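Side-chain contacts in MmoQ Response regulator (Methylococcus capsulatus, PDB 3LJX), which probably makes cyclic di-GMP from two GTP molecules as a full-length response regulator, of which this chain is a fragment carrying the helical HDOD domain: residues Val78-Pro81 with Ala82-Phe86; Glu155-Ser158 with Glu159-Lys163; Ile170-Glu173 with Arg174-Ala178; Arg186-Leu189 with Thr190-Phe194; Ser244-Leu247 with Arg248-Arg252. All coordinates share one frame; numbering follows the deposited sequence.

Contact 1: Val78-Pro81 with Ala82-Phe86; sequences VGLP and AVRQF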
# COMPACT_ATOMS: atom_id res chain seq x y z
N VAL A 78 4.52 11.16 17.01
CA VAL A 78 4.84 10.32 18.17
C VAL A 78 6.32 10.35 18.61
O VAL A 78 6.66 9.91 19.71
CB VAL A 78 4.38 8.85 17.97
CG1 VAL A 78 2.88 8.78 17.75
CG2 VAL A 78 5.12 8.21 16.81
N GLY A 79 7.18 10.90 17.76
CA GLY A 79 8.58 11.06 18.09
C GLY A 79 9.43 10.06 17.34
O GLY A 79 8.98 8.93 17.06
N LEU A 80 10.64 10.46 16.99
CA LEU A 80 11.60 9.56 16.33
C LEU A 80 11.96 8.32 17.17
O LEU A 80 12.10 7.22 16.62
CB LEU A 80 12.88 10.32 15.93
CG LEU A 80 14.06 9.48 15.42
CD1 LEU A 80 13.68 8.57 14.26
CD2 LEU A 80 15.21 10.36 15.00
N PRO A 81 12.13 8.48 18.50
CA PRO A 81 12.47 7.28 19.29
C PRO A 81 11.41 6.17 19.18
O PRO A 81 11.78 5.00 19.00
CB PRO A 81 12.54 7.82 20.73
CG PRO A 81 12.94 9.29 20.56
CD PRO A 81 12.24 9.73 19.28
N ALA A 82 10.12 6.52 19.28
CA ALA A 82 9.08 5.50 19.19
C ALA A 82 9.10 4.83 17.81
O ALA A 82 9.04 3.61 17.71
CB ALA A 82 7.71 6.08 19.50
N VAL A 83 9.21 5.63 16.75
CA VAL A 83 9.21 5.07 15.41
C VAL A 83 10.44 4.18 15.23
O VAL A 83 10.37 3.12 14.59
CB VAL A 83 9.13 6.16 14.33
CG1 VAL A 83 9.53 5.61 12.97
CG2 VAL A 83 7.73 6.77 14.31
N ARG A 84 11.56 4.61 15.81
CA ARG A 84 12.79 3.83 15.74
C ARG A 84 12.61 2.44 16.35
O ARG A 84 13.09 1.43 15.81
CB ARG A 84 13.95 4.57 16.41
CG ARG A 84 15.29 3.89 16.19
CD ARG A 84 16.30 4.30 17.24
NE ARG A 84 17.29 5.23 16.71
CZ ARG A 84 17.30 6.53 16.98
NH1 ARG A 84 16.37 7.05 17.77
NH2 ARG A 84 18.24 7.29 16.45
N GLN A 85 11.91 2.37 17.48
CA GLN A 85 11.58 1.08 18.09
C GLN A 85 10.93 0.11 17.10
O GLN A 85 11.24 -1.09 17.09
CB GLN A 85 10.67 1.27 19.31
CG GLN A 85 11.37 1.94 20.50
CD GLN A 85 12.39 1.03 21.14
OE1 GLN A 85 12.09 -0.13 21.43
NE2 GLN A 85 13.59 1.55 21.38
N PHE A 86 10.00 0.61 16.28
CA PHE A 86 9.33 -0.26 15.31
C PHE A 86 10.32 -0.73 14.26
O PHE A 86 10.30 -1.90 13.84
CB PHE A 86 8.16 0.47 14.66
CG PHE A 86 6.93 0.48 15.51
CD1 PHE A 86 6.03 -0.57 15.45
CD2 PHE A 86 6.68 1.52 16.40
CE1 PHE A 86 4.89 -0.59 16.25
CE2 PHE A 86 5.55 1.51 17.21
CZ PHE A 86 4.66 0.46 17.14
O HOH W 1 9.12 9.00 20.63
O HOH W 2 14.17 3.85 20.07
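Val78 and Val83 meet where helix 71-78 hands over to helix 80-88 in the all-helical HDOD domain, with Gly79 at the junction: it ends the first helix with positive phi and is the N-cap of the second. The packed part lies on the inner side. CG2 of Val78 comes within 3.9 Å of CG2 of Val83, the two side chains crossing at about a right angle, and the same Val78 methyl reaches more loosely toward CB of Ala82. Val83 can make this touch because its CG2 lies beside its own backbone N while CG1 is swung anti to that N (chi1 164°); Ile43 and Ile75 also pack on Val83. The backbone bond behind them, Val83 N to Gly79 O at 3.3 Å, is weak, whereas Arg84 N holds Leu80 O firmly at 2.8 Å. The outer side is looser and wetter. NH1 of Arg84 stays 4.1 Å from CG of Leu80, with Pro81 CA near the edge of the guanidinium. One water links Val78 O to Ala82 N across the turn. Gln85, its chain folded back at chi2 (-70°), sends NE2 to a second water at 2.7 Å, and that water donates to Pro81 O.

Contact 2: Glu155-Ser158 with Glu159-Lys163; sequences EEYS and ECLRK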
# COMPACT_ATOMS: atom_id res chain seq x y z
N GLU A 155 -0.82 -21.80 2.54
CA GLU A 155 -1.12 -23.00 1.76
C GLU A 155 -2.47 -22.90 1.06
O GLU A 155 -2.62 -23.29 -0.10
CB GLU A 155 -1.07 -24.27 2.61
CG GLU A 155 0.30 -24.57 3.20
CD GLU A 155 1.35 -24.89 2.14
OE1 GLU A 155 0.97 -25.42 1.07
OE2 GLU A 155 2.54 -24.62 2.38
N GLU A 156 -3.48 -22.39 1.77
CA GLU A 156 -4.77 -22.21 1.12
C GLU A 156 -4.65 -21.19 -0.01
O GLU A 156 -5.20 -21.39 -1.09
CB GLU A 156 -5.84 -21.77 2.11
CG GLU A 156 -6.38 -22.92 2.95
CD GLU A 156 -7.61 -23.56 2.35
OE1 GLU A 156 -8.23 -22.97 1.43
OE2 GLU A 156 -7.99 -24.65 2.81
N TYR A 157 -3.92 -20.11 0.24
CA TYR A 157 -3.84 -19.05 -0.75
C TYR A 157 -3.03 -19.50 -1.96
O TYR A 157 -3.33 -19.10 -3.08
CB TYR A 157 -3.31 -17.74 -0.16
CG TYR A 157 -3.66 -16.52 -0.98
CD1 TYR A 157 -4.96 -16.28 -1.39
CD2 TYR A 157 -2.68 -15.59 -1.32
CE1 TYR A 157 -5.29 -15.15 -2.13
CE2 TYR A 157 -2.99 -14.45 -2.06
CZ TYR A 157 -4.30 -14.24 -2.47
OH TYR A 157 -4.62 -13.11 -3.21
N SER A 158 -2.02 -20.35 -1.76
CA SER A 158 -1.31 -20.95 -2.91
C SER A 158 -2.26 -21.73 -3.82
O SER A 158 -2.16 -21.62 -5.04
CB SER A 158 -0.16 -21.85 -2.47
OG SER A 158 0.97 -21.08 -2.10
N GLU A 159 -3.18 -22.49 -3.25
CA GLU A 159 -4.22 -23.13 -4.05
C GLU A 159 -4.97 -22.08 -4.89
O GLU A 159 -5.08 -22.22 -6.11
CB GLU A 159 -5.21 -23.90 -3.19
CG GLU A 159 -4.65 -25.10 -2.47
CD GLU A 159 -5.70 -25.80 -1.60
OE1 GLU A 159 -6.91 -25.60 -1.87
OE2 GLU A 159 -5.32 -26.55 -0.67
N CYS A 160 -5.50 -21.05 -4.24
CA CYS A 160 -6.25 -20.04 -4.97
C CYS A 160 -5.41 -19.43 -6.10
O CYS A 160 -5.87 -19.30 -7.23
CB CYS A 160 -6.73 -18.94 -4.03
SG CYS A 160 -7.82 -19.52 -2.72
N LEU A 161 -4.17 -19.08 -5.79
CA LEU A 161 -3.32 -18.40 -6.75
C LEU A 161 -3.01 -19.28 -7.96
O LEU A 161 -2.87 -18.79 -9.07
CB LEU A 161 -2.03 -17.93 -6.08
CG LEU A 161 -2.20 -16.75 -5.11
CD1 LEU A 161 -0.87 -16.36 -4.52
CD2 LEU A 161 -2.85 -15.57 -5.81
N ARG A 162 -2.90 -20.59 -7.75
CA ARG A 162 -2.61 -21.49 -8.86
C ARG A 162 -3.81 -21.72 -9.77
O ARG A 162 -3.64 -21.95 -10.97
CB ARG A 162 -2.04 -22.82 -8.34
CG ARG A 162 -0.67 -22.65 -7.72
CD ARG A 162 -0.18 -23.91 -7.07
NE ARG A 162 1.23 -23.77 -6.70
CZ ARG A 162 1.70 -23.90 -5.46
NH1 ARG A 162 0.87 -24.20 -4.45
NH2 ARG A 162 3.00 -23.75 -5.23
N LYS A 163 -5.02 -21.62 -9.23
CA LYS A 163 -6.21 -21.92 -10.03
C LYS A 163 -6.99 -20.73 -10.56
O LYS A 163 -7.85 -20.90 -11.42
CB LYS A 163 -7.14 -22.88 -9.29
CG LYS A 163 -7.44 -22.50 -7.88
CD LYS A 163 -8.20 -23.62 -7.17
CE LYS A 163 -9.60 -23.81 -7.73
NZ LYS A 163 -10.49 -24.54 -6.78
O HOH W 3 1.99 -24.74 -1.41
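Tyr157 lays one face of its ring against the isobutyl group of Leu161, one helical turn on. CG of Leu161 sits 4.1 Å from the ring centroid and 18° off the normal, a CH-pi contact displaced toward the rim; CD1 touches CD2 of Tyr157 at 3.8 Å, and CD2 of Leu161 reaches CZ. The ring stands there because CG of Tyr157 is anti to its backbone N (chi1 -160°). CD1 of the same ring meets CB of Cys160 more loosely, at 4.1 Å, approaching obliquely. The backbone ties Tyr157 to Leu161 as well, Leu161 N to Tyr157 O at 2.8 Å. These are i to i+3 and i to i+4 contacts along helix 154-163 of the HDOD domain, and the tyrosine marks the side that packs on its neighbours: its OH is hydrogen-bonded to Glu173 of helix 166-177, and Leu149 and Ala150 of helix 144-152 touch the side chain.

Around the helix the character turns polar. Arg162, extended from CG to NE, runs back over Ser158 and brings NH1 to 3.2 Å from its CB, while Ser158 OG bonds to Ala103 N and Pro154 O. A water in the plane of the guanidinium, at its edge, accepts from Arg162 NH1 and lies 2.8 Å from Glu155 OE1. The carboxylates of Glu156 and Glu159 approach with OE1 atoms 4.4 Å apart, a like-charge pair that is probably eased by Arg176, salt-bridged to Glu159 and in a long, weak ion pair with Glu156.

Contact 3: Ile170-Glu173 with Arg174-Ala178; sequences IALE and RERFA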
# COMPACT_ATOMS: atom_id res chain seq x y z
N ILE A 170 -10.94 -13.33 -6.99
CA ILE A 170 -11.75 -12.62 -6.01
C ILE A 170 -12.87 -13.53 -5.51
O ILE A 170 -13.08 -13.68 -4.30
CB ILE A 170 -12.39 -11.33 -6.59
CG1 ILE A 170 -11.30 -10.31 -6.98
CG2 ILE A 170 -13.38 -10.71 -5.60
CD1 ILE A 170 -10.53 -9.75 -5.80
N ALA A 171 -13.57 -14.17 -6.45
CA ALA A 171 -14.66 -15.08 -6.10
C ALA A 171 -14.14 -16.25 -5.25
O ALA A 171 -14.81 -16.70 -4.32
CB ALA A 171 -15.36 -15.61 -7.35
N LEU A 172 -12.94 -16.73 -5.57
CA LEU A 172 -12.39 -17.88 -4.88
C LEU A 172 -12.00 -17.49 -3.47
O LEU A 172 -12.19 -18.26 -2.52
CB LEU A 172 -11.19 -18.44 -5.64
CG LEU A 172 -10.72 -19.81 -5.16
CD1 LEU A 172 -11.91 -20.73 -4.90
CD2 LEU A 172 -9.78 -20.43 -6.18
N GLU A 173 -11.46 -16.29 -3.33
CA GLU A 173 -11.05 -15.79 -2.03
C GLU A 173 -12.26 -15.71 -1.11
O GLU A 173 -12.22 -16.18 0.02
CB GLU A 173 -10.36 -14.43 -2.15
CG GLU A 173 -8.99 -14.48 -2.82
CD GLU A 173 -8.45 -13.10 -3.14
OE1 GLU A 173 -9.20 -12.11 -2.96
OE2 GLU A 173 -7.28 -13.00 -3.59
N ARG A 174 -13.35 -15.14 -1.61
CA ARG A 174 -14.58 -15.03 -0.82
C ARG A 174 -15.06 -16.39 -0.31
O ARG A 174 -15.51 -16.52 0.83
CB ARG A 174 -15.68 -14.31 -1.60
CG ARG A 174 -15.42 -12.81 -1.72
CD ARG A 174 -16.43 -12.13 -2.63
NE ARG A 174 -16.12 -10.71 -2.82
CZ ARG A 174 -16.71 -9.91 -3.71
NH1 ARG A 174 -17.66 -10.38 -4.52
NH2 ARG A 174 -16.36 -8.63 -3.79
N GLU A 175 -14.95 -17.41 -1.16
CA GLU A 175 -15.35 -18.75 -0.80
C GLU A 175 -14.48 -19.32 0.33
O GLU A 175 -14.98 -19.86 1.32
CB GLU A 175 -15.25 -19.63 -2.04
CG GLU A 175 -16.02 -20.92 -1.99
CD GLU A 175 -16.07 -21.58 -3.36
OE1 GLU A 175 -16.94 -21.20 -4.18
OE2 GLU A 175 -15.22 -22.46 -3.63
N ARG A 176 -13.16 -19.19 0.17
CA ARG A 176 -12.22 -19.79 1.12
C ARG A 176 -12.14 -19.02 2.44
O ARG A 176 -12.04 -19.61 3.52
CB ARG A 176 -10.83 -19.90 0.48
CG ARG A 176 -10.81 -20.64 -0.86
CD ARG A 176 -11.04 -22.13 -0.67
NE ARG A 176 -10.04 -22.92 -1.37
CZ ARG A 176 -10.29 -23.63 -2.47
NH1 ARG A 176 -11.52 -23.65 -2.97
NH2 ARG A 176 -9.33 -24.32 -3.06
N PHE A 177 -12.21 -17.69 2.35
CA PHE A 177 -11.83 -16.83 3.47
C PHE A 177 -12.94 -15.88 3.93
O PHE A 177 -12.76 -15.15 4.91
CB PHE A 177 -10.61 -15.99 3.08
CG PHE A 177 -9.47 -16.79 2.48
CD1 PHE A 177 -8.79 -17.73 3.24
CD2 PHE A 177 -9.06 -16.56 1.19
CE1 PHE A 177 -7.73 -18.45 2.69
CE2 PHE A 177 -8.00 -17.27 0.64
CZ PHE A 177 -7.34 -18.22 1.40
N ALA A 178 -14.06 -15.86 3.22
CA ALA A 178 -15.12 -14.87 3.46
C ALA A 178 -14.59 -13.44 3.40
O ALA A 178 -15.10 -12.57 4.10
CB ALA A 178 -15.81 -15.11 4.77
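Ile170 and Leu172 each lie over one face of an arginine guanidinium four residues further on, and these apolar contacts come first. CG2 of Ile170 sits 3.8 Å above the Arg174 plane, toward its rim; Arg174 is stretched out from CG to NE, which carries its flat end back under the isoleucine methyl. Arg176 reaches its partner differently: bent at chi2 (-72°) and again at chi3, it folds the guanidinium over Leu172, whose CD1 meets NH1 at 3.5 Å. The Leu172 methyl also lies 3.9 Å from OE2 of Glu175. Phe177 brings CD2 to 4.2 Å from CB of Glu173, and CB of the adjoining Arg176 stands over the centre of one face of the phenylalanine ring.

The backbone bonds are those of an ordinary alpha helix, the last turns of helix 166-177 in the HDOD domain. Phe177 N to Glu173 O is short at 2.8 Å; a weak bond from Ala178 N to Arg174 O follows, and Ala178 leaves the helix with positive phi.

The charged ends find most of their partners beyond the two segments. Arg174 NE forms a salt bridge with Asp180 just beyond the helix. Arg176 bridges through NH2 to Glu159, while its NH1 faces Glu175 OE2 at 3.9 Å, a long pair with the oxygen in the guanidinium plane. Glu173 is buried, and both its carboxylate oxygens are engaged: OE2 with Tyr157 OH, and OE1 with the backbone N of His181 at the start of the next helix.

Contact 4: Arg186-Leu189 with Thr190-Phe194; sequences RMLL and TDWGF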
# COMPACT_ATOMS: atom_id res chain seq x y z
N ARG A 186 -9.08 -2.53 2.14
CA ARG A 186 -9.89 -1.43 2.66
C ARG A 186 -10.09 -1.54 4.16
O ARG A 186 -10.06 -0.54 4.87
CB ARG A 186 -11.25 -1.36 1.98
CG ARG A 186 -11.18 -1.31 0.45
CD ARG A 186 -12.54 -0.91 -0.17
NE ARG A 186 -13.54 -1.98 -0.12
CZ ARG A 186 -13.65 -2.93 -1.04
NH1 ARG A 186 -12.83 -2.95 -2.09
NH2 ARG A 186 -14.59 -3.87 -0.92
N MSE A 187 -10.30 -2.76 4.64
CA MSE A 187 -10.51 -2.96 6.07
C MSE A 187 -9.23 -2.67 6.83
O MSE A 187 -9.27 -2.05 7.88
CB MSE A 187 -10.99 -4.37 6.38
CG MSE A 187 -12.35 -4.71 5.79
SE MSE A 187 -12.77 -6.60 6.07
CE MSE A 187 -12.66 -6.65 8.02
N LEU A 188 -8.10 -3.12 6.28
CA LEU A 188 -6.80 -2.85 6.89
C LEU A 188 -6.57 -1.33 6.94
O LEU A 188 -6.25 -0.76 8.00
CB LEU A 188 -5.69 -3.55 6.08
CG LEU A 188 -5.07 -4.83 6.66
CD1 LEU A 188 -6.05 -5.61 7.52
CD2 LEU A 188 -4.46 -5.71 5.59
N LEU A 189 -6.75 -0.67 5.79
CA LEU A 189 -6.49 0.77 5.70
C LEU A 189 -7.41 1.52 6.65
O LEU A 189 -7.01 2.52 7.28
CB LEU A 189 -6.68 1.28 4.26
CG LEU A 189 -5.69 0.78 3.20
CD1 LEU A 189 -6.04 1.35 1.82
CD2 LEU A 189 -4.25 1.13 3.57
N THR A 190 -8.64 1.04 6.77
CA THR A 190 -9.56 1.65 7.71
C THR A 190 -9.08 1.44 9.15
O THR A 190 -9.07 2.39 9.94
CB THR A 190 -10.96 1.08 7.52
OG1 THR A 190 -11.45 1.50 6.25
CG2 THR A 190 -11.89 1.57 8.62
N ASP A 191 -8.66 0.22 9.49
CA ASP A 191 -8.11 -0.02 10.83
C ASP A 191 -6.89 0.86 11.10
O ASP A 191 -6.69 1.27 12.23
CB ASP A 191 -7.73 -1.49 11.07
CG ASP A 191 -7.49 -1.80 12.57
OD1 ASP A 191 -8.45 -1.61 13.37
OD2 ASP A 191 -6.37 -2.22 12.96
N TRP A 192 -6.09 1.15 10.07
CA TRP A 192 -4.84 1.87 10.28
C TRP A 192 -5.00 3.39 10.30
O TRP A 192 -4.01 4.12 10.43
CB TRP A 192 -3.79 1.45 9.25
CG TRP A 192 -3.50 0.00 9.30
CD1 TRP A 192 -3.90 -0.89 10.27
CD2 TRP A 192 -2.76 -0.76 8.34
NE1 TRP A 192 -3.44 -2.15 9.97
CE2 TRP A 192 -2.74 -2.10 8.80
CE3 TRP A 192 -2.11 -0.44 7.15
CZ2 TRP A 192 -2.10 -3.12 8.10
CZ3 TRP A 192 -1.47 -1.45 6.45
CH2 TRP A 192 -1.46 -2.77 6.93
N GLY A 193 -6.23 3.86 10.16
CA GLY A 193 -6.51 5.27 10.35
C GLY A 193 -7.01 6.07 9.16
O GLY A 193 -7.42 7.22 9.34
N PHE A 194 -7.00 5.50 7.96
CA PHE A 194 -7.43 6.25 6.77
C PHE A 194 -8.94 6.54 6.81
O PHE A 194 -9.74 5.66 7.09
CB PHE A 194 -7.07 5.50 5.48
CG PHE A 194 -5.61 5.58 5.12
CD1 PHE A 194 -5.14 6.62 4.32
CD2 PHE A 194 -4.71 4.62 5.56
CE1 PHE A 194 -3.80 6.70 3.98
CE2 PHE A 194 -3.36 4.70 5.23
CZ PHE A 194 -2.91 5.75 4.43
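Leu188 and Trp192 run alongside each other in one direction, so that the leucine fills the space over the six-membered half of the indole. Its CB is 4.3 Å from that ring's centroid and 16° off the normal, a CH-pi contact, and its CG presses on CZ2 at 3.7 Å. The five-membered half is covered on one face by the carbonyl oxygen of Leu188, 3.1 Å above the plane. Replacing Trp192 by an alanine would probably leave Leu188 without the flat surface it rests on and open a gap toward Leu141 and Val144. The second bump is Leu189: its CD2 meets the CD2-CE2 side of Phe194, each at 4.0 Å, while Leu189 O lies in plane at the phenylalanine's edge. That oxygen accepts from Phe194 N at 3.1 Å as the chain turns back through Gly193, whose positive phi closes helix 181-191 in a Schellman motif. One turn earlier Thr190 binds Arg186 O twice, through N and through OG1 at 2.8 Å, the two donors coming from opposite faces of the carbonyl plane; OG1 can do so because it lies beside its own backbone N (chi1 -67°). The helix end is wedged into the HDOD bundle: Leu189 packs between helix 132-141 and helix 196-204, while Leu188 and Trp192 lean on helix 144-152 and on Met10.

Contact 5: Ser244-Leu247 with Arg248-Arg252; sequences SPLL and RAEAR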
# COMPACT_ATOMS: atom_id res chain seq x y z
N SER A 244 -4.40 2.38 -22.77
CA SER A 244 -5.63 2.41 -23.56
C SER A 244 -6.12 3.85 -23.73
O SER A 244 -5.78 4.73 -22.94
CB SER A 244 -6.70 1.57 -22.86
OG SER A 244 -7.17 2.22 -21.68
N PRO A 245 -6.93 4.09 -24.77
CA PRO A 245 -7.55 5.41 -25.00
C PRO A 245 -8.31 5.90 -23.77
O PRO A 245 -8.23 7.09 -23.42
CB PRO A 245 -8.51 5.15 -26.15
CG PRO A 245 -7.92 3.98 -26.89
CD PRO A 245 -7.27 3.12 -25.83
N LEU A 246 -9.03 5.00 -23.10
CA LEU A 246 -9.77 5.36 -21.89
C LEU A 246 -8.84 5.93 -20.84
O LEU A 246 -9.08 7.03 -20.31
CB LEU A 246 -10.50 4.15 -21.31
CG LEU A 246 -11.84 4.41 -20.61
CD1 LEU A 246 -12.07 3.37 -19.54
CD2 LEU A 246 -11.99 5.83 -20.03
N LEU A 247 -7.78 5.20 -20.51
CA LEU A 247 -6.84 5.67 -19.49
C LEU A 247 -6.21 7.01 -19.91
O LEU A 247 -6.07 7.90 -19.08
CB LEU A 247 -5.76 4.63 -19.19
CG LEU A 247 -6.00 3.69 -18.01
CD1 LEU A 247 -6.24 4.50 -16.74
CD2 LEU A 247 -7.15 2.75 -18.28
N ARG A 248 -5.86 7.15 -21.19
CA ARG A 248 -5.26 8.41 -21.63
C ARG A 248 -6.27 9.52 -21.46
O ARG A 248 -5.92 10.62 -21.07
CB ARG A 248 -4.77 8.35 -23.08
CG ARG A 248 -3.54 7.48 -23.29
CD ARG A 248 -2.95 7.68 -24.70
NE ARG A 248 -3.88 7.32 -25.77
CZ ARG A 248 -4.35 8.16 -26.70
NH1 ARG A 248 -3.97 9.44 -26.71
NH2 ARG A 248 -5.19 7.72 -27.63
N ALA A 249 -7.54 9.23 -21.75
CA ALA A 249 -8.58 10.24 -21.61
C ALA A 249 -8.76 10.61 -20.13
O ALA A 249 -8.97 11.78 -19.78
CB ALA A 249 -9.91 9.77 -22.24
N GLU A 250 -8.66 9.61 -19.26
CA GLU A 250 -8.79 9.87 -17.83
C GLU A 250 -7.55 10.63 -17.35
O GLU A 250 -7.65 11.58 -16.58
CB GLU A 250 -9.03 8.56 -17.05
CG GLU A 250 -10.39 7.92 -17.35
CD GLU A 250 -10.59 6.56 -16.69
OE1 GLU A 250 -9.60 5.92 -16.29
OE2 GLU A 250 -11.75 6.13 -16.56
N ALA A 251 -6.38 10.22 -17.84
CA ALA A 251 -5.14 10.96 -17.61
C ALA A 251 -5.31 12.42 -17.98
O ALA A 251 -5.04 13.31 -17.17
CB ALA A 251 -4.00 10.34 -18.40
N ARG A 252 -5.76 12.68 -19.21
CA ARG A 252 -5.96 14.06 -19.64
C ARG A 252 -6.92 14.77 -18.69
O ARG A 252 -6.76 15.96 -18.41
CB ARG A 252 -6.51 14.14 -21.08
CG ARG A 252 -5.72 13.35 -22.12
CD ARG A 252 -4.61 14.15 -22.80
NE ARG A 252 -4.00 13.39 -23.90
CZ ARG A 252 -4.22 13.62 -25.20
NH1 ARG A 252 -5.01 14.62 -25.59
NH2 ARG A 252 -3.63 12.86 -26.11
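Leu246 and Leu247 both touch the carboxylate of Glu250 in the first turns of helix 245-254, which opens with Ser244 as its N-cap. CD2 of Leu246 lies 3.5 Å from OE2 and 3.7 Å from CD of the glutamate, and CD1 of Leu247 comes to 3.7 Å from OE1, so each leucine has a methyl against a different oxygen. Glu250 reaches them with its chain extended beyond CG (chi2 175°), and its OE2 accepts a hydrogen bond from the backbone N of Ile210. A leucine in place of Glu250 would probably leave the Ile210 amide without its acceptor. Farther out, the backbone joins the same turns: Glu250 N bonds to Leu246 O at 2.8 Å, and Ala251 N to Leu247 O. Leu247 is buried against Leu225 and His228 of helix 214-233, which also meets Ala251 through Leu225 and Glu250 through Arg221. On the exposed side Arg248, bent at chi3, passes Ser244 O with CG at 3.6 Å. The start of the helix is held by the cap, where Ser244 OG accepts from Leu247 N at 3.3 Å with a nearly straight N-H...O angle of 171°.

Only contacts 2 and 3 touch. They lie on consecutive helices, 154-163 and 166-177, with centres 11 Å apart, and are joined by a probable hydrogen bond from Tyr157 OH to Glu173 OE2 (2.7 Å), a salt bridge between Glu159 OE1 and Arg176 NH2 (3.0 Å), and packing of Cys160 SG on Arg176 CG (3.7 Å). Contact 4 follows on the next helix, its nearest atoms about 6 Å from contact 3, and lies closest to the middle of the chain. Contacts 1 and 5 are far out, their centres 42 Å apart on opposite sides of the chain's centre. Contacts 1 to 4 lie in the HDOD domain sequence.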